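Local coordinates for protein LSM2-LSM8 complex subunit lsm8 (Schizosaccharomyces pombe, PDB 6PPN) that forms part of the nuclear Lsm2-Lsm8 ring, which binds the cyclic-phosphate end of U6 snRNA and promotes spliceosome assembly, at residues Phe40-Ile43 with Asp49-Thr52; Arg10-Thr15 with Val20-Leu25; Ser24-Asp29 with Ile35-Phe40. All blocks are in the same frame, centred on the assembly; numbering follows the deposited sequence.

Interaction 1. Residues Phe40-Ile43 with Asp49-Thr52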
loop_
_atom_site.group_PDB
_atom_site.type_symbol
_atom_site.label_atom_id
_atom_site.label_comp_id
_atom_site.label_asym_id
_atom_site.label_seq_id
_atom_site.Cartn_x
_atom_site.Cartn_y
_atom_site.Cartn_z
ATOM N N PHE H 40 10.780 -6.833 21.451
ATOM C CA PHE H 40 9.585 -7.448 22.016
ATOM C C PHE H 40 8.393 -6.626 21.560
ATOM O O PHE H 40 8.534 -5.471 21.157
ATOM C CB PHE H 40 9.681 -7.567 23.544
ATOM C CG PHE H 40 9.893 -6.259 24.240
ATOM C CD1 PHE H 40 11.174 -5.805 24.505
ATOM C CD2 PHE H 40 8.812 -5.478 24.628
ATOM C CE1 PHE H 40 11.377 -4.593 25.143
ATOM C CE2 PHE H 40 9.009 -4.264 25.273
ATOM C CZ PHE H 40 10.294 -3.824 25.535
ATOM N N GLU H 41 7.220 -7.244 21.547
ATOM C CA GLU H 41 6.004 -6.525 21.196
ATOM C C GLU H 41 5.299 -6.138 22.477
ATOM O O GLU H 41 5.320 -6.898 23.438
ATOM C CB GLU H 41 5.063 -7.365 20.336
ATOM C CG GLU H 41 3.724 -6.690 20.142
ATOM C CD GLU H 41 2.844 -7.346 19.093
ATOM O OE1 GLU H 41 1.834 -6.719 18.712
ATOM O OE2 GLU H 41 3.167 -8.464 18.639
ATOM N N ARG H 42 4.667 -4.970 22.485
ATOM C CA ARG H 42 3.821 -4.545 23.594
ATOM C C ARG H 42 2.385 -4.501 23.108
ATOM O O ARG H 42 2.100 -3.901 22.063
ATOM C CB ARG H 42 4.206 -3.157 24.114
ATOM C CG ARG H 42 5.131 -3.135 25.282
ATOM C CD ARG H 42 5.593 -1.695 25.566
ATOM N NE ARG H 42 6.571 -1.693 26.658
ATOM C CZ ARG H 42 7.393 -0.688 26.935
ATOM N NH1 ARG H 42 7.367 0.410 26.203
ATOM N NH2 ARG H 42 8.249 -0.789 27.949
ATOM N N ILE H 43 1.500 -5.158 23.833
ATOM C CA ILE H 43 0.075 -5.106 23.548
ATOM C C ILE H 43 -0.578 -4.380 24.713
ATOM O O ILE H 43 -0.797 -4.957 25.785
ATOM C CB ILE H 43 -0.527 -6.493 23.324
ATOM C CG1 ILE H 43 0.231 -7.207 22.194
ATOM C CG2 ILE H 43 -1.995 -6.363 22.994
ATOM C CD1 ILE H 43 -0.245 -8.609 21.929
ATOM N N ASP H 49 -4.435 -5.910 31.233
ATOM C CA ASP H 49 -3.084 -5.390 31.451
ATOM C C ASP H 49 -2.217 -5.588 30.218
ATOM O O ASP H 49 -2.506 -6.413 29.350
ATOM C CB ASP H 49 -2.425 -6.057 32.658
ATOM C CG ASP H 49 -2.964 -5.540 33.969
ATOM O OD1 ASP H 49 -3.555 -4.438 33.960
ATOM O OD2 ASP H 49 -2.797 -6.222 34.999
ATOM N N MET H 50 -1.127 -4.834 30.154
ATOM C CA MET H 50 -0.250 -4.907 28.991
ATOM C C MET H 50 0.432 -6.270 28.888
ATOM O O MET H 50 0.883 -6.838 29.888
ATOM C CB MET H 50 0.802 -3.817 29.048
ATOM C CG MET H 50 1.839 -4.014 27.983
ATOM S SD MET H 50 3.381 -3.228 28.408
ATOM C CE MET H 50 3.034 -1.584 27.825
ATOM N N GLU H 51 0.476 -6.812 27.669
ATOM C CA GLU H 51 1.186 -8.050 27.380
ATOM C C GLU H 51 2.510 -7.708 26.713
ATOM O O GLU H 51 2.581 -6.793 25.896
ATOM C CB GLU H 51 0.391 -8.933 26.427
ATOM C CG GLU H 51 -0.878 -9.501 26.935
ATOM C CD GLU H 51 -1.384 -10.607 26.027
ATOM O OE1 GLU H 51 -0.627 -11.011 25.112
ATOM O OE2 GLU H 51 -2.543 -11.053 26.210
ATOM N N THR H 52 3.545 -8.475 27.013
ATOM C CA THR H 52 4.851 -8.294 26.394
ATOM C C THR H 52 5.284 -9.608 25.767
ATOM O O THR H 52 5.439 -10.603 26.471
ATOM C CB THR H 52 5.864 -7.829 27.443
ATOM O OG1 THR H 52 5.585 -6.461 27.765
ATOM C CG2 THR H 52 7.281 -7.926 26.910
#
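Arg42 lies obliquely across Met50, and from CB to NE its side chain runs along the thioether of Met50. CB is still marginal, with the Met50 methyl at its limit of contact. CG touches the thioether twice, standing 3.6 Å from both Met50 SD and Met50 CE. CD makes the tightest approach, 3.4 Å to Met50 CE, and NE follows at 3.7 Å from the same Met50 CE. Met50 can present its methyl here because its chain bends at the last torsion (chi3 -85°). NE also sits in the plane of the Phe40 ring, at its edge, and the charged group goes on to a cation-pi contact with Trp81. Thr52 CG2 in turn packs obliquely on Phe40, 3.7 Å from Phe40 CD2. Ile43 and Glu51 form an antiparallel hydrogen-bonded pair: Ile43 N donates to Glu51 O at 2.8 Å and a nearly straight 173°, and Glu51 N returns a bond to Ile43 O at 2.9 Å. The chemistry is thus divided: backbone bonds fix this end of the hairpin joining strands 39-43 and 51-56, while methionine shields the arginine's methylenes at the surface and leaves its charge to an aromatic outside.

Interaction 2. Residues Arg10-Thr15 with Val20-Leu25; sequences RVQVIT and VVLGSL
Arg10 and Ser24 supply the polar side-chain bond between these strands: Arg10 NH1 donates to Ser24 OG at 3.1 Å, with the oxygen 21° out of the guanidinium plane. The tilt follows from where the group lies. Two bends in the Arg10 chain (chi2 -56°, chi3 -75°) fold it back over the partner strand, so that Gly23 CA sits 3.5 Å above the guanidinium plane, over its centre. Arg10 NH2 reaches on to hydrogen-bond the carbonyl of Asp38.

Backbone bonding supplies the regular part. Val11 with Gly23 and Val13 with Val21 are antiparallel hydrogen-bonded pairs; the straightest bond runs from Val13 N to Val21 O, 2.8 Å long. At the non-hydrogen-bonded pair between them, Gln12 with Leu22, the strands draw together, and Leu22 CA lies 3.2 Å from Val11 O in a CA-H...O contact.

Apolar contacts cover both faces. On the face carrying Gln12, Ile14, Val20 and Leu22, the extended Gln12 crosses Val20 with its amide carbon CD 3.6 Å from Val20 CG1 and lies alongside Leu22. Ile14 CD1 also meets Val20, 3.6 Å from CG2. On the other face Val13 CB approaches Val21 CG2 to 4.0 Å. The Gln12 amide is engaged elsewhere, its NE2 hydrogen-bonding the backbone of another protein chain.

This hairpin lies at the heart of the bent antiparallel sheet of the Sm fold. Strand 65-71 bonds the other edge of strand 10-15, while strand 20-28 passes its second edge to strands 39-43 and 34-36; Leu34 and Leu36 pack onto the valine face, and Phe40 and Arg42 meet the face of Leu22.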
loop_
_atom_site.group_PDB
_atom_site.type_symbol
_atom_site.label_atom_id
_atom_site.label_comp_id
_atom_site.label_asym_id
_atom_site.label_seq_id
_atom_site.Cartn_x
_atom_site.Cartn_y
_atom_site.Cartn_z
ATOM N N ARG H 10 17.586 2.015 21.750
ATOM C CA ARG H 10 16.242 1.470 21.900
ATOM C C ARG H 10 15.261 2.334 21.135
ATOM O O ARG H 10 15.301 3.562 21.205
ATOM C CB ARG H 10 15.819 1.391 23.359
ATOM C CG ARG H 10 16.650 0.429 24.178
ATOM C CD ARG H 10 16.667 -1.004 23.607
ATOM N NE ARG H 10 15.431 -1.764 23.824
ATOM C CZ ARG H 10 15.296 -3.072 23.569
ATOM N NH1 ARG H 10 16.316 -3.779 23.095
ATOM N NH2 ARG H 10 14.136 -3.687 23.792
ATOM N N VAL H 11 14.400 1.682 20.383
ATOM C CA VAL H 11 13.538 2.320 19.413
ATOM C C VAL H 11 12.180 1.640 19.514
ATOM O O VAL H 11 12.086 0.481 19.925
ATOM C CB VAL H 11 14.213 2.163 18.039
ATOM C CG1 VAL H 11 13.286 1.603 17.017
ATOM C CG2 VAL H 11 14.912 3.462 17.633
ATOM N N GLN H 12 11.114 2.356 19.168
ATOM C CA GLN H 12 9.764 1.813 19.264
ATOM C C GLN H 12 9.084 1.992 17.916
ATOM O O GLN H 12 8.839 3.115 17.489
ATOM C CB GLN H 12 8.940 2.490 20.363
ATOM C CG GLN H 12 7.439 2.147 20.258
ATOM C CD GLN H 12 6.609 2.662 21.425
ATOM O OE1 GLN H 12 6.708 2.154 22.544
ATOM N NE2 GLN H 12 5.785 3.676 21.167
ATOM N N VAL H 13 8.745 0.889 17.266
ATOM C CA VAL H 13 8.207 0.907 15.915
ATOM C C VAL H 13 6.712 0.708 16.000
ATOM O O VAL H 13 6.242 -0.209 16.689
ATOM C CB VAL H 13 8.823 -0.203 15.045
ATOM C CG1 VAL H 13 8.164 -0.172 13.663
ATOM C CG2 VAL H 13 10.349 -0.034 14.922
ATOM N N ILE H 14 5.967 1.558 15.301
ATOM C CA ILE H 14 4.541 1.369 15.084
ATOM C C ILE H 14 4.378 0.938 13.638
ATOM O O ILE H 14 4.797 1.667 12.725
ATOM C CB ILE H 14 3.738 2.647 15.336
ATOM C CG1 ILE H 14 4.116 3.245 16.676
ATOM C CG2 ILE H 14 2.265 2.317 15.302
ATOM C CD1 ILE H 14 3.538 2.520 17.741
ATOM N N THR H 15 3.751 -0.215 13.428
ATOM C CA THR H 15 3.584 -0.777 12.098
ATOM C C THR H 15 2.198 -0.467 11.554
ATOM O O THR H 15 1.309 0.030 12.265
ATOM C CB THR H 15 3.812 -2.283 12.141
ATOM O OG1 THR H 15 2.897 -2.853 13.054
ATOM C CG2 THR H 15 5.159 -2.587 12.670
ATOM N N VAL H 20 3.035 -2.580 18.163
ATOM C CA VAL H 20 4.052 -1.766 18.817
ATOM C C VAL H 20 5.203 -2.704 19.138
ATOM O O VAL H 20 5.021 -3.650 19.909
ATOM C CB VAL H 20 3.505 -1.114 20.099
ATOM C CG1 VAL H 20 4.608 -0.320 20.813
ATOM C CG2 VAL H 20 2.332 -0.196 19.760
ATOM N N VAL H 21 6.375 -2.493 18.538
ATOM C CA VAL H 21 7.498 -3.367 18.873
ATOM C C VAL H 21 8.726 -2.536 19.194
ATOM O O VAL H 21 9.068 -1.603 18.470
ATOM C CB VAL H 21 7.813 -4.416 17.768
ATOM C CG1 VAL H 21 6.527 -5.011 17.186
ATOM C CG2 VAL H 21 8.662 -3.875 16.704
ATOM N N LEU H 22 9.378 -2.872 20.294
ATOM C CA LEU H 22 10.524 -2.134 20.791
ATOM C C LEU H 22 11.769 -2.966 20.582
ATOM O O LEU H 22 11.730 -4.196 20.726
ATOM C CB LEU H 22 10.378 -1.825 22.281
ATOM C CG LEU H 22 9.361 -0.735 22.622
ATOM C CD1 LEU H 22 7.953 -1.328 22.713
ATOM C CD2 LEU H 22 9.772 -0.036 23.929
ATOM N N GLY H 23 12.881 -2.307 20.279
ATOM C CA GLY H 23 14.136 -3.048 20.225
ATOM C C GLY H 23 15.280 -2.133 19.849
ATOM O O GLY H 23 15.098 -0.937 19.641
ATOM N N SER H 24 16.482 -2.713 19.796
ATOM C CA SER H 24 17.663 -1.947 19.418
ATOM C C SER H 24 17.799 -1.848 17.905
ATOM O O SER H 24 17.755 -2.861 17.197
ATOM C CB SER H 24 18.897 -2.583 20.027
ATOM O OG SER H 24 18.696 -2.677 21.420
ATOM N N LEU H 25 17.955 -0.627 17.399
ATOM C CA LEU H 25 18.033 -0.461 15.950
ATOM C C LEU H 25 19.427 -0.874 15.515
ATOM O O LEU H 25 20.420 -0.237 15.887
ATOM C CB LEU H 25 17.715 0.971 15.533
ATOM C CG LEU H 25 17.691 1.257 14.023
ATOM C CD1 LEU H 25 16.601 0.414 13.360
ATOM C CD2 LEU H 25 17.426 2.720 13.738
#

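Interaction 3. Residues Ser24-Asp29 with Ile35-Phe40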
loop_
_atom_site.group_PDB
_atom_site.type_symbol
_atom_site.label_atom_id
_atom_site.label_comp_id
_atom_site.label_asym_id
_atom_site.label_seq_id
_atom_site.Cartn_x
_atom_site.Cartn_y
_atom_site.Cartn_z
ATOM N N SER H 24 16.482 -2.713 19.796
ATOM C CA SER H 24 17.663 -1.947 19.418
ATOM C C SER H 24 17.799 -1.848 17.905
ATOM O O SER H 24 17.755 -2.861 17.197
ATOM C CB SER H 24 18.897 -2.583 20.027
ATOM O OG SER H 24 18.696 -2.677 21.420
ATOM N N LEU H 25 17.955 -0.627 17.399
ATOM C CA LEU H 25 18.033 -0.461 15.950
ATOM C C LEU H 25 19.427 -0.874 15.515
ATOM O O LEU H 25 20.420 -0.237 15.887
ATOM C CB LEU H 25 17.715 0.971 15.533
ATOM C CG LEU H 25 17.691 1.257 14.023
ATOM C CD1 LEU H 25 16.601 0.414 13.360
ATOM C CD2 LEU H 25 17.426 2.720 13.738
ATOM N N LYS H 26 19.512 -1.966 14.761
ATOM C CA LYS H 26 20.800 -2.428 14.275
ATOM C C LYS H 26 21.031 -2.054 12.823
ATOM O O LYS H 26 22.170 -2.103 12.357
ATOM C CB LYS H 26 20.919 -3.951 14.451
ATOM C CG LYS H 26 20.568 -4.421 15.856
ATOM C CD LYS H 26 21.528 -3.929 16.943
ATOM C CE LYS H 26 22.906 -4.511 16.843
ATOM N NZ LYS H 26 23.832 -3.929 17.897
ATOM N N GLY H 27 20.002 -1.649 12.096
ATOM C CA GLY H 27 20.301 -1.193 10.756
ATOM C C GLY H 27 19.031 -0.883 10.010
ATOM O O GLY H 27 17.968 -1.305 10.445
ATOM N N PHE H 28 19.129 -0.145 8.901
ATOM C CA PHE H 28 17.984 0.197 8.087
ATOM C C PHE H 28 18.472 0.411 6.661
ATOM O O PHE H 28 19.674 0.507 6.403
ATOM C CB PHE H 28 17.313 1.463 8.613
ATOM C CG PHE H 28 18.194 2.663 8.561
ATOM C CD1 PHE H 28 19.107 2.905 9.571
ATOM C CD2 PHE H 28 18.126 3.544 7.497
ATOM C CE1 PHE H 28 19.938 4.011 9.525
ATOM C CE2 PHE H 28 18.945 4.642 7.433
ATOM C CZ PHE H 28 19.865 4.890 8.458
ATOM N N ASP H 29 17.538 0.551 5.727
ATOM C CA ASP H 29 17.969 0.939 4.389
ATOM C C ASP H 29 16.969 1.945 3.814
ATOM O O ASP H 29 16.006 2.356 4.470
ATOM C CB ASP H 29 18.131 -0.302 3.497
ATOM C CG ASP H 29 16.842 -1.089 3.374
ATOM O OD1 ASP H 29 15.784 -0.453 3.389
ATOM O OD2 ASP H 29 16.855 -2.337 3.272
ATOM N N ILE H 35 16.233 -3.569 11.073
ATOM C CA ILE H 35 16.625 -4.679 11.935
ATOM C C ILE H 35 16.492 -4.207 13.377
ATOM O O ILE H 35 17.178 -3.263 13.788
ATOM C CB ILE H 35 18.073 -5.131 11.685
ATOM C CG1 ILE H 35 18.313 -5.525 10.234
ATOM C CG2 ILE H 35 18.419 -6.304 12.610
ATOM C CD1 ILE H 35 19.815 -5.637 9.902
ATOM N N LEU H 36 15.707 -4.923 14.171
ATOM C CA LEU H 36 15.665 -4.724 15.612
ATOM C C LEU H 36 16.191 -5.978 16.294
ATOM O O LEU H 36 15.871 -7.093 15.879
ATOM C CB LEU H 36 14.242 -4.470 16.090
ATOM C CG LEU H 36 13.492 -3.362 15.381
ATOM C CD1 LEU H 36 12.167 -3.136 16.081
ATOM C CD2 LEU H 36 14.318 -2.154 15.400
ATOM N N SER H 37 17.015 -5.811 17.322
ATOM C CA SER H 37 17.452 -6.950 18.117
ATOM C C SER H 37 17.004 -6.771 19.556
ATOM O O SER H 37 16.658 -5.665 19.977
ATOM C CB SER H 37 18.963 -7.131 18.048
ATOM O OG SER H 37 19.614 -6.033 18.640
ATOM N N ASP H 38 16.996 -7.872 20.303
ATOM C CA ASP H 38 16.419 -7.894 21.650
ATOM C C ASP H 38 15.045 -7.234 21.675
ATOM O O ASP H 38 14.695 -6.482 22.592
ATOM C CB ASP H 38 17.359 -7.241 22.657
ATOM C CG ASP H 38 18.554 -8.089 22.943
ATOM O OD1 ASP H 38 18.364 -9.196 23.496
ATOM O OD2 ASP H 38 19.676 -7.685 22.562
ATOM N N SER H 39 14.258 -7.507 20.656
ATOM C CA SER H 39 12.990 -6.819 20.507
ATOM C C SER H 39 11.860 -7.562 21.214
ATOM O O SER H 39 11.950 -8.747 21.556
ATOM C CB SER H 39 12.630 -6.674 19.039
ATOM O OG SER H 39 12.422 -7.966 18.530
ATOM N N PHE H 40 10.780 -6.833 21.451
ATOM C CA PHE H 40 9.585 -7.448 22.016
ATOM C C PHE H 40 8.393 -6.626 21.560
ATOM O O PHE H 40 8.534 -5.471 21.157
ATOM C CB PHE H 40 9.681 -7.567 23.544
ATOM C CG PHE H 40 9.893 -6.259 24.240
ATOM C CD1 PHE H 40 11.174 -5.805 24.505
ATOM C CD2 PHE H 40 8.812 -5.478 24.628
ATOM C CE1 PHE H 40 11.377 -4.593 25.143
ATOM C CE2 PHE H 40 9.009 -4.264 25.273
ATOM C CZ PHE H 40 10.294 -3.824 25.535
#
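Lys26 meets Ser37 through its methylenes: Lys26 CD lies 3.3 Å and Lys26 CG 3.4 Å from Ser37 OG, so the aliphatic part of the lysine runs past the serine hydroxyl. The Lys26 CB, further back, touches Ile35 CG2. Beside these contacts, Leu25 CD1 reaches across to Leu36 CD2 at 4.0 Å on the opposite face of the sheet.

Backbone bonds position this shell. Ser24 and Ser37 form an antiparallel hydrogen-bonded pair, with Ser24 O taking the Ser37 N-H on a lone pair. Further along, Lys26 N donates to Ile35 O at 2.8 Å, whereas Ile35 N bonds to Gly27 O at 2.9 Å. Two residues, Lys26 and Gly27, therefore stand opposite the single Ile35, the mark of a beta bulge. Gly27 has an almost fully stretched backbone (phi 175°) in which a CB would press on the carbonyl of Lys26 and come near Ile35 CD1. Its own N is buried here without a partner.

Farther out, bends at chi2 and chi3 (-65° and -67°) turn the lysine chain so that NZ forms a salt bridge with Glu8. Lys26 also bonds through its backbone to another protein chain, and Ile35 and Ser37 pack on apolar side chains there. With an alanine in place of Lys26, Ser37 would probably lose the methylene cover beside its hydroxyl, and Glu8 its charge partner.

Past the bulge, Asp29 bonds to Thr31 and Asn33, tying together the turn between the strands, the loop that commonly contacts RNA in Sm proteins. The chemistry is divided by depth: main-chain bonds set the spacing next to the loop, while lysine gives apolar cover near the sheet and a charge, paired with Glu8, at its tip.

The three contacts follow one another along a single bent sheet. Interactions 2 and 3 share Ser24 and Leu25 on strand 20-28, and their centres are 7 Å apart; interactions 1 and 3 share Phe40, although 18 Å separates their centres. Interaction 1 meets interaction 2, at 12 Å between centres, through probable backbone bonds from Leu22 N to Phe40 O and from Arg42 N to Val20 O, each 2.9 Å. The corner at Ser37 and Asp38 lets one chain segment serve both hairpins. Measured by nearest atoms, interaction 3 comes within about 5 Å of the bound nucleic acid, interaction 2 within about 11 Å and interaction 1 within about 19 Å.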